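Local coordinates for protein PP1b (Porcine reproductive and respiratory syndrome virus, PDB 6JDR) that probably unwinds RNA and DNA duplexes with 5' to 3' polarity, driven by ATP hydrolysis, as the zinc-binding helicase part of the viral replicase polyprotein, at residues A[135-140]-A[234-239]; A[172-177]-A[209-214]; A[230-235]-A[258-263]. The protein carries 1 engineered substitution. All blocks are in the same frame, centred on the assembly; numbering follows the deposited sequence.

Overall arrangement
Contact 1 opens first along the chain, on helix 134-142 just ahead of strand 145-148, and closes far on at the C-terminal end of helix 232-239. Contact 2 is nested inside that long loop: it joins the turn and helix after strand 168-171 to strand 208-211, an outermost strand of the seven-stranded parallel sheet. It closes at 209-214, before contact 3 opens at the turn into helix 232-239, so these two follow in series; contact 3 closes at the loop 258-263. Contacts 1 and 3 share D234 and V235 of helix 232-239, which also packs on L212 of contact 2. Y263 of contact 3 reaches V137 and L236 of contact 1.

Contact 1 of 3, residues A[135-140]-A[234-239]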
ATOM      1  N   VAL A 135       7.493  17.162  10.241  1.00 45.31           N
ATOM      2  CA  VAL A 135       8.561  16.290  10.753  1.00 46.85           C
ATOM      3  C   VAL A 135       8.065  14.839  10.863  1.00 45.43           C
ATOM      4  O   VAL A 135       8.827  13.899  10.633  1.00 45.25           O
ATOM      5  CB  VAL A 135       9.190  16.799  12.081  1.00 49.10           C
ATOM      6  CG1 VAL A 135       8.156  16.967  13.183  1.00 52.09           C
ATOM      7  CG2 VAL A 135      10.295  15.857  12.548  1.00 49.70           C
ATOM      8  N   ALA A 136       6.786  14.665  11.187  1.00 44.53           N
ATOM      9  CA  ALA A 136       6.155  13.347  11.176  1.00 43.65           C
ATOM     10  C   ALA A 136       5.971  12.839   9.748  1.00 44.44           C
ATOM     11  O   ALA A 136       6.152  11.647   9.479  1.00 44.51           O
ATOM     12  CB  ALA A 136       4.815  13.398  11.891  1.00 44.42           C
ATOM     13  N   VAL A 137       5.609  13.742   8.837  1.00 44.11           N
ATOM     14  CA  VAL A 137       5.468  13.399   7.420  1.00 43.21           C
ATOM     15  C   VAL A 137       6.777  12.807   6.890  1.00 43.61           C
ATOM     16  O   VAL A 137       6.772  11.744   6.267  1.00 43.29           O
ATOM     17  CB  VAL A 137       5.048  14.626   6.571  1.00 42.27           C
ATOM     18  CG1 VAL A 137       5.217  14.359   5.081  1.00 42.02           C
ATOM     19  CG2 VAL A 137       3.606  15.012   6.867  1.00 42.26           C
ATOM     20  N   ALA A 138       7.888  13.494   7.149  1.00 44.09           N
ATOM     21  CA  ALA A 138       9.214  13.026   6.723  1.00 44.65           C
ATOM     22  C   ALA A 138       9.523  11.628   7.260  1.00 44.70           C
ATOM     23  O   ALA A 138       9.905  10.732   6.508  1.00 43.24           O
ATOM     24  CB  ALA A 138      10.286  14.006   7.170  1.00 44.41           C
ATOM     25  N   SER A 139       9.341  11.456   8.564  1.00 45.92           N
ATOM     26  CA  SER A 139       9.548  10.173   9.226  1.00 46.70           C
ATOM     27  C   SER A 139       8.647   9.076   8.651  1.00 46.96           C
ATOM     28  O   SER A 139       9.120   7.997   8.293  1.00 47.84           O
ATOM     29  CB  SER A 139       9.300  10.326  10.730  1.00 47.88           C
ATOM     30  OG  SER A 139       9.173   9.067  11.368  1.00 50.82           O
ATOM     31  N   ASN A 140       7.353   9.358   8.560  1.00 47.70           N
ATOM     32  CA  ASN A 140       6.380   8.376   8.079  1.00 46.71           C
ATOM     33  C   ASN A 140       6.537   8.015   6.603  1.00 46.38           C
ATOM     34  O   ASN A 140       6.217   6.893   6.205  1.00 46.47           O
ATOM     35  CB  ASN A 140       4.955   8.865   8.352  1.00 47.25           C
ATOM     36  CG  ASN A 140       4.601   8.829   9.828  1.00 47.86           C
ATOM     37  OD1 ASN A 140       4.979   7.902  10.545  1.00 49.00           O
ATOM     38  ND2 ASN A 140       3.865   9.831  10.289  1.00 47.89           N
ATOM     39  N   ASP A 234      -4.555  16.396   1.732  1.00 37.30           N
ATOM     40  CA  ASP A 234      -5.135  15.282   2.485  1.00 38.22           C
ATOM     41  C   ASP A 234      -4.117  14.167   2.708  1.00 38.22           C
ATOM     42  O   ASP A 234      -4.123  13.517   3.748  1.00 37.02           O
ATOM     43  CB  ASP A 234      -6.363  14.709   1.776  1.00 38.86           C
ATOM     44  CG  ASP A 234      -7.560  15.625   1.847  1.00 40.15           C
ATOM     45  OD1 ASP A 234      -7.639  16.441   2.785  1.00 44.67           O
ATOM     46  OD2 ASP A 234      -8.436  15.526   0.971  1.00 40.41           O
ATOM     47  N   VAL A 235      -3.251  13.944   1.726  1.00 38.23           N
ATOM     48  CA  VAL A 235      -2.217  12.927   1.853  1.00 39.73           C
ATOM     49  C   VAL A 235      -1.234  13.316   2.960  1.00 40.02           C
ATOM     50  O   VAL A 235      -0.821  12.472   3.759  1.00 37.83           O
ATOM     51  CB  VAL A 235      -1.479  12.691   0.519  1.00 39.24           C
ATOM     52  CG1 VAL A 235      -0.237  11.839   0.724  1.00 38.96           C
ATOM     53  CG2 VAL A 235      -2.417  12.027  -0.477  1.00 39.11           C
ATOM     54  N   LEU A 236      -0.878  14.596   3.006  1.00 40.53           N
ATOM     55  CA  LEU A 236      -0.010  15.101   4.063  1.00 41.44           C
ATOM     56  C   LEU A 236      -0.667  15.002   5.444  1.00 41.92           C
ATOM     57  O   LEU A 236       0.015  14.753   6.434  1.00 40.15           O
ATOM     58  CB  LEU A 236       0.409  16.539   3.774  1.00 41.31           C
ATOM     59  CG  LEU A 236       1.331  16.753   2.572  1.00 40.64           C
ATOM     60  CD1 LEU A 236       1.671  18.228   2.455  1.00 40.13           C
ATOM     61  CD2 LEU A 236       2.599  15.921   2.697  1.00 41.45           C
ATOM     62  N   ARG A 237      -1.985  15.194   5.503  1.00 43.85           N
ATOM     63  CA  ARG A 237      -2.734  15.004   6.750  1.00 44.16           C
ATOM     64  C   ARG A 237      -2.580  13.579   7.273  1.00 43.68           C
ATOM     65  O   ARG A 237      -2.305  13.380   8.455  1.00 45.54           O
ATOM     66  CB  ARG A 237      -4.219  15.324   6.567  1.00 44.95           C
ATOM     67  CG  ARG A 237      -4.543  16.806   6.485  1.00 47.00           C
ATOM     68  CD  ARG A 237      -6.040  17.026   6.293  1.00 48.44           C
ATOM     69  NE  ARG A 237      -6.393  18.447   6.272  1.00 50.41           N
ATOM     70  CZ  ARG A 237      -6.938  19.108   5.245  1.00 53.06           C
ATOM     71  NH1 ARG A 237      -7.230  18.504   4.091  1.00 53.15           N
ATOM     72  NH2 ARG A 237      -7.207  20.403   5.381  1.00 51.77           N
ATOM     73  N   LEU A 238      -2.757  12.595   6.392  1.00 43.29           N
ATOM     74  CA  LEU A 238      -2.591  11.186   6.757  1.00 43.32           C
ATOM     75  C   LEU A 238      -1.158  10.883   7.186  1.00 42.77           C
ATOM     76  O   LEU A 238      -0.927  10.316   8.251  1.00 42.88           O
ATOM     77  CB  LEU A 238      -2.964  10.268   5.592  1.00 43.55           C
ATOM     78  CG  LEU A 238      -4.427  10.244   5.136  1.00 44.33           C
ATOM     79  CD1 LEU A 238      -4.606   9.202   4.042  1.00 43.91           C
ATOM     80  CD2 LEU A 238      -5.374   9.975   6.299  1.00 44.76           C
ATOM     81  N   LEU A 239      -0.199  11.276   6.355  1.00 42.28           N
ATOM     82  CA  LEU A 239       1.208  11.035   6.643  1.00 42.42           C
ATOM     83  C   LEU A 239       1.707  11.719   7.917  1.00 44.40           C
ATOM     84  O   LEU A 239       2.744  11.336   8.455  1.00 45.96           O
ATOM     85  CB  LEU A 239       2.071  11.433   5.452  1.00 41.43           C
ATOM     86  CG  LEU A 239       1.958  10.457   4.284  1.00 41.16           C
ATOM     87  CD1 LEU A 239       2.629  11.017   3.038  1.00 41.25           C
ATOM     88  CD2 LEU A 239       2.557   9.110   4.658  1.00 41.63           C
TER
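The one polar link is a side-chain-to-backbone hydrogen bond from N140 ND2 to L239 O, 2.6 Å long and fairly straight (159° at the hydrogen). The acceptor lies close to the amide plane of N140, whereas the donor comes in tilted 32° from the carbonyl plane of L239. With CG anti to its own carbonyl carbon, N140 sends its amide across to the last turn of helix 232-239. The same L239 O also faces V137 CA in a C-H...O contact of 3.6 Å, so the amide and the CA of one helix both meet this carbonyl oxygen of the other.

The apolar part centres on V137, whose two methyl groups divide the work. CG1, anti to the backbone N, meets L236 CD2 at 3.9 Å, the two side chains crossing at a slant. CG2 lies over the end of the other helix, 3.6 Å from L236 O and close to L239 CB as well. L236 also packs on L64 and V67 of helix 63-67, and V137 touches S240.

The short axes pass 8.9 Å apart at 80°, almost perpendicular, which confines the contact to a small buried patch. This is near-orthogonal helix-helix packing, in which helix 134-142, leading into strand 145-148, lies against the C-terminal end of helix 232-239 in the RecA-like first domain of a superfamily 1 helicase.

Contact 2 of 3, residues A[172-177]-A[209-214]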
ATOM      1  N   PRO A 172      -9.920   8.567  -2.859  1.00 36.97           N
ATOM      2  CA  PRO A 172     -10.162   9.980  -3.176  1.00 37.51           C
ATOM      3  C   PRO A 172     -11.603  10.411  -3.471  1.00 38.62           C
ATOM      4  O   PRO A 172     -11.999  11.490  -3.037  1.00 40.37           O
ATOM      5  CB  PRO A 172      -9.288  10.218  -4.415  1.00 37.11           C
ATOM      6  CG  PRO A 172      -9.118   8.874  -5.024  1.00 37.19           C
ATOM      7  CD  PRO A 172      -9.044   7.935  -3.862  1.00 36.89           C
ATOM      8  N   THR A 173     -12.370   9.613  -4.210  1.00 38.70           N
ATOM      9  CA  THR A 173     -13.710  10.034  -4.636  1.00 38.64           C
ATOM     10  C   THR A 173     -14.794   9.057  -4.225  1.00 39.82           C
ATOM     11  O   THR A 173     -14.512   7.944  -3.790  1.00 39.98           O
ATOM     12  CB  THR A 173     -13.794  10.221  -6.160  1.00 38.31           C
ATOM     13  OG1 THR A 173     -13.797   8.942  -6.807  1.00 38.67           O
ATOM     14  CG2 THR A 173     -12.618  11.067  -6.668  1.00 38.23           C
ATOM     15  N   HIS A 174     -16.041   9.495  -4.369  1.00 41.28           N
ATOM     16  CA  HIS A 174     -17.206   8.645  -4.104  1.00 42.11           C
ATOM     17  C   HIS A 174     -17.171   7.392  -4.970  1.00 42.31           C
ATOM     18  O   HIS A 174     -17.478   6.299  -4.502  1.00 42.87           O
ATOM     19  CB  HIS A 174     -18.502   9.413  -4.374  1.00 41.63           C
ATOM     20  CG  HIS A 174     -18.785  10.489  -3.375  1.00 41.99           C
ATOM     21  ND1 HIS A 174     -19.988  11.158  -3.327  1.00 42.93           N
ATOM     22  CD2 HIS A 174     -18.029  11.003  -2.377  1.00 43.04           C
ATOM     23  CE1 HIS A 174     -19.955  12.050  -2.352  1.00 43.46           C
ATOM     24  NE2 HIS A 174     -18.778  11.976  -1.759  1.00 43.26           N
ATOM     25  N   GLN A 175     -16.792   7.566  -6.233  1.00 42.46           N
ATOM     26  CA  GLN A 175     -16.786   6.478  -7.189  1.00 43.80           C
ATOM     27  C   GLN A 175     -15.705   5.458  -6.871  1.00 43.93           C
ATOM     28  O   GLN A 175     -15.965   4.255  -6.899  1.00 45.24           O
ATOM     29  CB  GLN A 175     -16.594   7.014  -8.611  1.00 45.11           C
ATOM     30  CG  GLN A 175     -16.774   5.959  -9.697  1.00 47.03           C
ATOM     31  CD  GLN A 175     -18.132   5.283  -9.631  1.00 48.82           C
ATOM     32  OE1 GLN A 175     -19.166   5.948  -9.535  1.00 50.04           O
ATOM     33  NE2 GLN A 175     -18.136   3.956  -9.677  1.00 50.13           N
ATOM     34  N   THR A 176     -14.496   5.933  -6.570  1.00 43.64           N
ATOM     35  CA  THR A 176     -13.393   5.039  -6.211  1.00 42.37           C
ATOM     36  C   THR A 176     -13.728   4.315  -4.910  1.00 42.44           C
ATOM     37  O   THR A 176     -13.463   3.129  -4.773  1.00 43.51           O
ATOM     38  CB  THR A 176     -12.039   5.779  -6.097  1.00 41.98           C
ATOM     39  OG1 THR A 176     -12.126   6.836  -5.132  1.00 40.82           O
ATOM     40  CG2 THR A 176     -11.626   6.359  -7.450  1.00 41.43           C
ATOM     41  N   MET A 177     -14.339   5.029  -3.972  1.00 43.51           N
ATOM     42  CA  MET A 177     -14.874   4.411  -2.761  1.00 47.05           C
ATOM     43  C   MET A 177     -15.857   3.284  -3.083  1.00 49.51           C
ATOM     44  O   MET A 177     -15.799   2.222  -2.464  1.00 50.00           O
ATOM     45  CB  MET A 177     -15.563   5.459  -1.877  1.00 47.12           C
ATOM     46  CG  MET A 177     -16.099   4.914  -0.565  1.00 48.01           C
ATOM     47  SD  MET A 177     -16.839   6.197   0.455  1.00 49.30           S
ATOM     48  CE  MET A 177     -17.380   5.237   1.866  1.00 49.07           C
ATOM     49  N   VAL A 209     -13.409   1.350   4.618  1.00 53.32           N
ATOM     50  CA  VAL A 209     -13.207   2.132   3.399  1.00 51.39           C
ATOM     51  C   VAL A 209     -13.628   3.566   3.699  1.00 50.28           C
ATOM     52  O   VAL A 209     -14.812   3.843   3.910  1.00 48.64           O
ATOM     53  CB  VAL A 209     -14.014   1.583   2.212  1.00 51.31           C
ATOM     54  CG1 VAL A 209     -13.638   2.319   0.934  1.00 50.92           C
ATOM     55  CG2 VAL A 209     -13.770   0.089   2.053  1.00 51.18           C
ATOM     56  N   ARG A 210     -12.644   4.464   3.733  1.00 48.97           N
ATOM     57  CA  ARG A 210     -12.850   5.837   4.170  1.00 48.33           C
ATOM     58  C   ARG A 210     -12.548   6.804   3.033  1.00 46.43           C
ATOM     59  O   ARG A 210     -11.559   6.643   2.316  1.00 43.68           O
ATOM     60  CB  ARG A 210     -11.958   6.151   5.375  1.00 49.97           C
ATOM     61  CG  ARG A 210     -12.257   5.319   6.617  1.00 52.46           C
ATOM     62  CD  ARG A 210     -13.414   5.887   7.429  1.00 55.49           C
ATOM     63  NE  ARG A 210     -13.046   7.108   8.147  1.00 58.83           N
ATOM     64  CZ  ARG A 210     -13.879   7.807   8.915  1.00 59.61           C
ATOM     65  N   ILE A 211     -13.418   7.796   2.865  1.00 45.12           N
ATOM     66  CA  ILE A 211     -13.199   8.859   1.894  1.00 44.01           C
ATOM     67  C   ILE A 211     -12.015   9.690   2.383  1.00 42.95           C
ATOM     68  O   ILE A 211     -11.934  10.023   3.566  1.00 43.35           O
ATOM     69  CB  ILE A 211     -14.472   9.724   1.689  1.00 44.07           C
ATOM     70  CG1 ILE A 211     -14.344  10.609   0.446  1.00 43.75           C
ATOM     71  CG2 ILE A 211     -14.781  10.580   2.913  1.00 45.23           C
ATOM     72  CD1 ILE A 211     -14.518   9.862  -0.858  1.00 44.45           C
ATOM     73  N   LEU A 212     -11.091  10.001   1.476  1.00 41.48           N
ATOM     74  CA  LEU A 212      -9.832  10.653   1.841  1.00 40.43           C
ATOM     75  C   LEU A 212     -10.030  12.002   2.544  1.00 41.82           C
ATOM     76  O   LEU A 212      -9.348  12.291   3.529  1.00 41.17           O
ATOM     77  CB  LEU A 212      -8.943  10.815   0.604  1.00 39.11           C
ATOM     78  CG  LEU A 212      -7.575  11.481   0.787  1.00 37.97           C
ATOM     79  CD1 LEU A 212      -6.729  10.756   1.817  1.00 37.38           C
ATOM     80  CD2 LEU A 212      -6.840  11.556  -0.540  1.00 38.01           C
ATOM     81  N   ALA A 213     -10.972  12.808   2.051  1.00 42.52           N
ATOM     82  CA  ALA A 213     -11.252  14.136   2.628  1.00 43.31           C
ATOM     83  C   ALA A 213     -11.704  14.106   4.095  1.00 45.13           C
ATOM     84  O   ALA A 213     -11.567  15.104   4.799  1.00 46.02           O
ATOM     85  CB  ALA A 213     -12.282  14.872   1.783  1.00 42.35           C
ATOM     86  N   GLY A 214     -12.241  12.974   4.549  1.00 47.26           N
ATOM     87  CA  GLY A 214     -12.659  12.809   5.940  1.00 49.74           C
ATOM     88  C   GLY A 214     -11.525  12.854   6.956  1.00 52.97           C
ATOM     89  O   GLY A 214     -11.755  13.147   8.129  1.00 55.32           O
TER
HETATM   90  O   HOH W   1     -11.864  12.730  -0.699  1.00 29.64           O
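I211 points the end of its side chain at the start of helix 174-184. Its first torsion carries CG1 outward, anti to the backbone N, and the bend at the second (chi2 76°) turns CD1 to within 3.5 Å of T173 C. The same methyl meets the imidazole of H174 at its edge, in the ring plane, 4.0 Å from CD2; the ring's other side is tied through ND1 to T195 OG1. One turn further on, M177 stretches out, every torsion near 180°, and runs obliquely across V209. Its CG lies 3.9 Å from V209 CG1, and its terminal CE reaches V209 O at 3.6 Å, while SD passes more loosely by I211. V209 in turn packs on I181 and L184 farther along the helix. L212 sets its CB against P172 CA at 4.1 Å and directs its end toward D234 and L238 of helix 232-239.

Direct touches across the contact are thus of van der Waals kind, with polar joining left to a water that donates to P172 O at 2.6 Å and accepts from A213 N. The helix start is fixed by a capping box: T176 N gives a nearly straight bond to T173 OG1 (172°), and T173 N returns one to T176 OG1.

Strand 168-171, helix 174-184 and strand 208-211 form a beta-alpha-beta crossover at one edge of the parallel sheet, in the P-loop NTPase fold of the helicase core.

Contact 3 of 3, residues A[230-235]-A[258-263]; sequences CNHLDV and FDSHCY. With ZN (zinc ion), chain E.
The H232 imidazole carries C262 on one face: C262 CA sits over the ring centre, 3.8 Å from the centroid, in a CH-pi contact 8° off the normal, with C262 N on the face too. H232 is the first residue of helix 232-239, N-capped by N231, in the P-loop NTPase core of the helicase. H261 C and S260 OG approach its ring obliquely. The H261 ring is gripped at its edge, ND1 giving D259 OD2 a 2.8 Å hydrogen bond in the ring plane, while NE2 bonds to D266; the D259 oxygen is met from above its carboxylate plane.

In the cap, N231 OD1 accepts from D234 N at 2.9 Å, fixing the turn from which H232 projects toward the loop 258-263. The first torsion of C262 swings SG to this helix, 4.0 Å from both V235 CG1 and H232 O.

Waters also join the segments: one lies 2.8 Å from C230 O and 2.9 Å from H232 NE2, and another accepts from C262 N, its link to C230 O weak. Nearby the loop helps to hold a zinc ion, ligated also by A228 O. Its ligand from the loop is the backbone S260 O at 2.4 Å, and the zinc-bound water donates to D259 OD2.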
ATOM      1  N   CYS A 230      -4.910  11.512  -5.857  1.00 38.11           N
ATOM      2  CA  CYS A 230      -5.337  11.996  -4.539  1.00 38.12           C
ATOM      3  C   CYS A 230      -5.010  13.455  -4.264  1.00 36.86           C
ATOM      4  O   CYS A 230      -4.095  14.020  -4.852  1.00 38.27           O
ATOM      5  CB  CYS A 230      -4.734  11.130  -3.437  1.00 38.85           C
ATOM      6  SG  CYS A 230      -5.555   9.539  -3.254  1.00 39.61           S
ATOM      7  N   ASN A 231      -5.772  14.047  -3.351  1.00 36.23           N
ATOM      8  CA  ASN A 231      -5.555  15.421  -2.910  1.00 35.84           C
ATOM      9  C   ASN A 231      -4.274  15.508  -2.094  1.00 34.96           C
ATOM     10  O   ASN A 231      -4.114  14.791  -1.112  1.00 33.55           O
ATOM     11  CB  ASN A 231      -6.752  15.898  -2.080  1.00 36.31           C
ATOM     12  CG  ASN A 231      -6.581  17.317  -1.560  1.00 37.39           C
ATOM     13  OD1 ASN A 231      -5.770  17.571  -0.664  1.00 38.91           O
ATOM     14  ND2 ASN A 231      -7.365  18.244  -2.099  1.00 36.87           N
ATOM     15  N   HIS A 232      -3.374  16.400  -2.495  1.00 34.95           N
ATOM     16  CA  HIS A 232      -2.027  16.449  -1.919  1.00 34.61           C
ATOM     17  C   HIS A 232      -2.046  16.789  -0.434  1.00 34.56           C
ATOM     18  O   HIS A 232      -1.350  16.156   0.351  1.00 35.41           O
ATOM     19  CB  HIS A 232      -1.143  17.445  -2.675  1.00 33.79           C
ATOM     20  CG  HIS A 232      -0.855  17.049  -4.088  1.00 33.36           C
ATOM     21  ND1 HIS A 232       0.040  17.733  -4.883  1.00 33.71           N
ATOM     22  CD2 HIS A 232      -1.341  16.040  -4.849  1.00 33.33           C
ATOM     23  CE1 HIS A 232       0.081  17.173  -6.078  1.00 33.58           C
ATOM     24  NE2 HIS A 232      -0.748  16.143  -6.084  1.00 33.72           N
ATOM     25  N   LEU A 233      -2.855  17.774  -0.056  1.00 34.83           N
ATOM     26  CA  LEU A 233      -2.949  18.197   1.341  1.00 35.45           C
ATOM     27  C   LEU A 233      -3.541  17.103   2.229  1.00 36.56           C
ATOM     28  O   LEU A 233      -3.080  16.905   3.355  1.00 38.28           O
ATOM     29  CB  LEU A 233      -3.777  19.485   1.466  1.00 35.05           C
ATOM     30  CG  LEU A 233      -3.825  20.116   2.864  1.00 35.29           C
ATOM     31  CD1 LEU A 233      -2.447  20.591   3.304  1.00 35.01           C
ATOM     32  CD2 LEU A 233      -4.817  21.268   2.906  1.00 35.20           C
ATOM     33  N   ASP A 234      -4.555  16.396   1.732  1.00 37.30           N
ATOM     34  CA  ASP A 234      -5.135  15.282   2.485  1.00 38.22           C
ATOM     35  C   ASP A 234      -4.117  14.167   2.708  1.00 38.22           C
ATOM     36  O   ASP A 234      -4.123  13.517   3.748  1.00 37.02           O
ATOM     37  CB  ASP A 234      -6.363  14.709   1.776  1.00 38.86           C
ATOM     38  CG  ASP A 234      -7.560  15.625   1.847  1.00 40.15           C
ATOM     39  OD1 ASP A 234      -7.639  16.441   2.785  1.00 44.67           O
ATOM     40  OD2 ASP A 234      -8.436  15.526   0.971  1.00 40.41           O
ATOM     41  N   VAL A 235      -3.251  13.944   1.726  1.00 38.23           N
ATOM     42  CA  VAL A 235      -2.217  12.927   1.853  1.00 39.73           C
ATOM     43  C   VAL A 235      -1.234  13.316   2.960  1.00 40.02           C
ATOM     44  O   VAL A 235      -0.821  12.472   3.759  1.00 37.83           O
ATOM     45  CB  VAL A 235      -1.479  12.691   0.519  1.00 39.24           C
ATOM     46  CG1 VAL A 235      -0.237  11.839   0.724  1.00 38.96           C
ATOM     47  CG2 VAL A 235      -2.417  12.027  -0.477  1.00 39.11           C
ATOM     48  N   PHE A 258       0.799  16.605 -17.828  1.00 82.27           N
ATOM     49  CA  PHE A 258      -0.248  15.591 -17.668  1.00 79.73           C
ATOM     50  C   PHE A 258      -0.029  14.738 -16.423  1.00 75.25           C
ATOM     51  O   PHE A 258      -0.702  13.722 -16.242  1.00 76.47           O
ATOM     52  CB  PHE A 258      -0.294  14.677 -18.899  1.00 80.83           C
ATOM     53  CG  PHE A 258      -1.205  15.164 -19.987  1.00 81.69           C
ATOM     54  CD1 PHE A 258      -2.438  14.561 -20.194  1.00 81.59           C
ATOM     55  CD2 PHE A 258      -0.830  16.218 -20.810  1.00 81.53           C
ATOM     56  CE1 PHE A 258      -3.279  15.000 -21.200  1.00 82.77           C
ATOM     57  CE2 PHE A 258      -1.667  16.662 -21.820  1.00 82.09           C
ATOM     58  CZ  PHE A 258      -2.894  16.052 -22.016  1.00 82.86           C
ATOM     59  N   ASP A 259       0.902  15.147 -15.565  1.00 69.26           N
ATOM     60  CA  ASP A 259       1.230  14.374 -14.380  1.00 65.53           C
ATOM     61  C   ASP A 259       1.303  15.266 -13.151  1.00 60.67           C
ATOM     62  O   ASP A 259       2.209  16.086 -13.013  1.00 59.99           O
ATOM     63  CB  ASP A 259       2.559  13.645 -14.577  1.00 67.87           C
ATOM     64  CG  ASP A 259       2.909  12.737 -13.414  1.00 70.07           C
ATOM     65  OD1 ASP A 259       4.078  12.302 -13.345  1.00 75.42           O
ATOM     66  OD2 ASP A 259       2.029  12.458 -12.568  1.00 68.19           O
ATOM     67  N   SER A 260       0.325  15.098 -12.270  1.00 55.66           N
ATOM     68  CA  SER A 260       0.352  15.692 -10.949  1.00 51.61           C
ATOM     69  C   SER A 260       0.140  14.584  -9.933  1.00 48.59           C
ATOM     70  O   SER A 260      -0.800  13.803 -10.042  1.00 48.82           O
ATOM     71  CB  SER A 260      -0.737  16.751 -10.808  1.00 51.04           C
ATOM     72  OG  SER A 260      -0.946  17.083  -9.449  1.00 50.57           O
ATOM     73  N   HIS A 261       1.034  14.509  -8.957  1.00 46.57           N
ATOM     74  CA  HIS A 261       0.909  13.559  -7.865  1.00 45.55           C
ATOM     75  C   HIS A 261       1.676  14.108  -6.678  1.00 43.21           C
ATOM     76  O   HIS A 261       2.573  14.927  -6.849  1.00 43.05           O
ATOM     77  CB  HIS A 261       1.450  12.188  -8.275  1.00 47.08           C
ATOM     78  CG  HIS A 261       2.875  12.211  -8.734  1.00 48.56           C
ATOM     79  ND1 HIS A 261       3.226  12.367 -10.057  1.00 49.81           N
ATOM     80  CD2 HIS A 261       4.037  12.099  -8.047  1.00 50.10           C
ATOM     81  CE1 HIS A 261       4.543  12.348 -10.166  1.00 50.21           C
ATOM     82  NE2 HIS A 261       5.058  12.189  -8.961  1.00 50.32           N
ATOM     83  N   CYS A 262       1.322  13.669  -5.478  1.00 41.98           N
ATOM     84  CA  CYS A 262       1.968  14.185  -4.277  1.00 41.67           C
ATOM     85  C   CYS A 262       3.470  13.920  -4.333  1.00 40.47           C
ATOM     86  O   CYS A 262       3.897  12.817  -4.676  1.00 41.56           O
ATOM     87  CB  CYS A 262       1.365  13.565  -3.017  1.00 42.04           C
ATOM     88  SG  CYS A 262       1.724  14.504  -1.512  1.00 44.44           S
ATOM     89  N   TYR A 263       4.261  14.940  -4.007  1.00 39.30           N
ATOM     90  CA  TYR A 263       5.726  14.844  -4.039  1.00 39.63           C
ATOM     91  C   TYR A 263       6.268  13.675  -3.208  1.00 39.98           C
ATOM     92  O   TYR A 263       7.315  13.116  -3.532  1.00 39.04           O
ATOM     93  CB  TYR A 263       6.365  16.148  -3.547  1.00 39.97           C
ATOM     94  CG  TYR A 263       6.336  16.285  -2.042  1.00 40.90           C
ATOM     95  CD1 TYR A 263       7.431  15.905  -1.269  1.00 41.43           C
ATOM     96  CD2 TYR A 263       5.204  16.763  -1.388  1.00 41.03           C
ATOM     97  CE1 TYR A 263       7.403  16.008   0.112  1.00 41.65           C
ATOM     98  CE2 TYR A 263       5.168  16.876  -0.008  1.00 42.13           C
ATOM     99  CZ  TYR A 263       6.270  16.496   0.738  1.00 42.05           C
ATOM    100  OH  TYR A 263       6.236  16.605   2.108  1.00 42.85           O
TER
HETATM  101 ZN    ZN E 504      -2.694  12.809 -11.023  1.00 60.27          ZN
HETATM  102  O   HOH W   2      -1.268  12.291  -5.746  1.00 38.81           O
HETATM  103  O   HOH W   3      -2.725  14.397  -7.238  1.00 39.64           O
HETATM  104  O   HOH W   4      -0.637  11.528 -11.783  1.00 50.72           O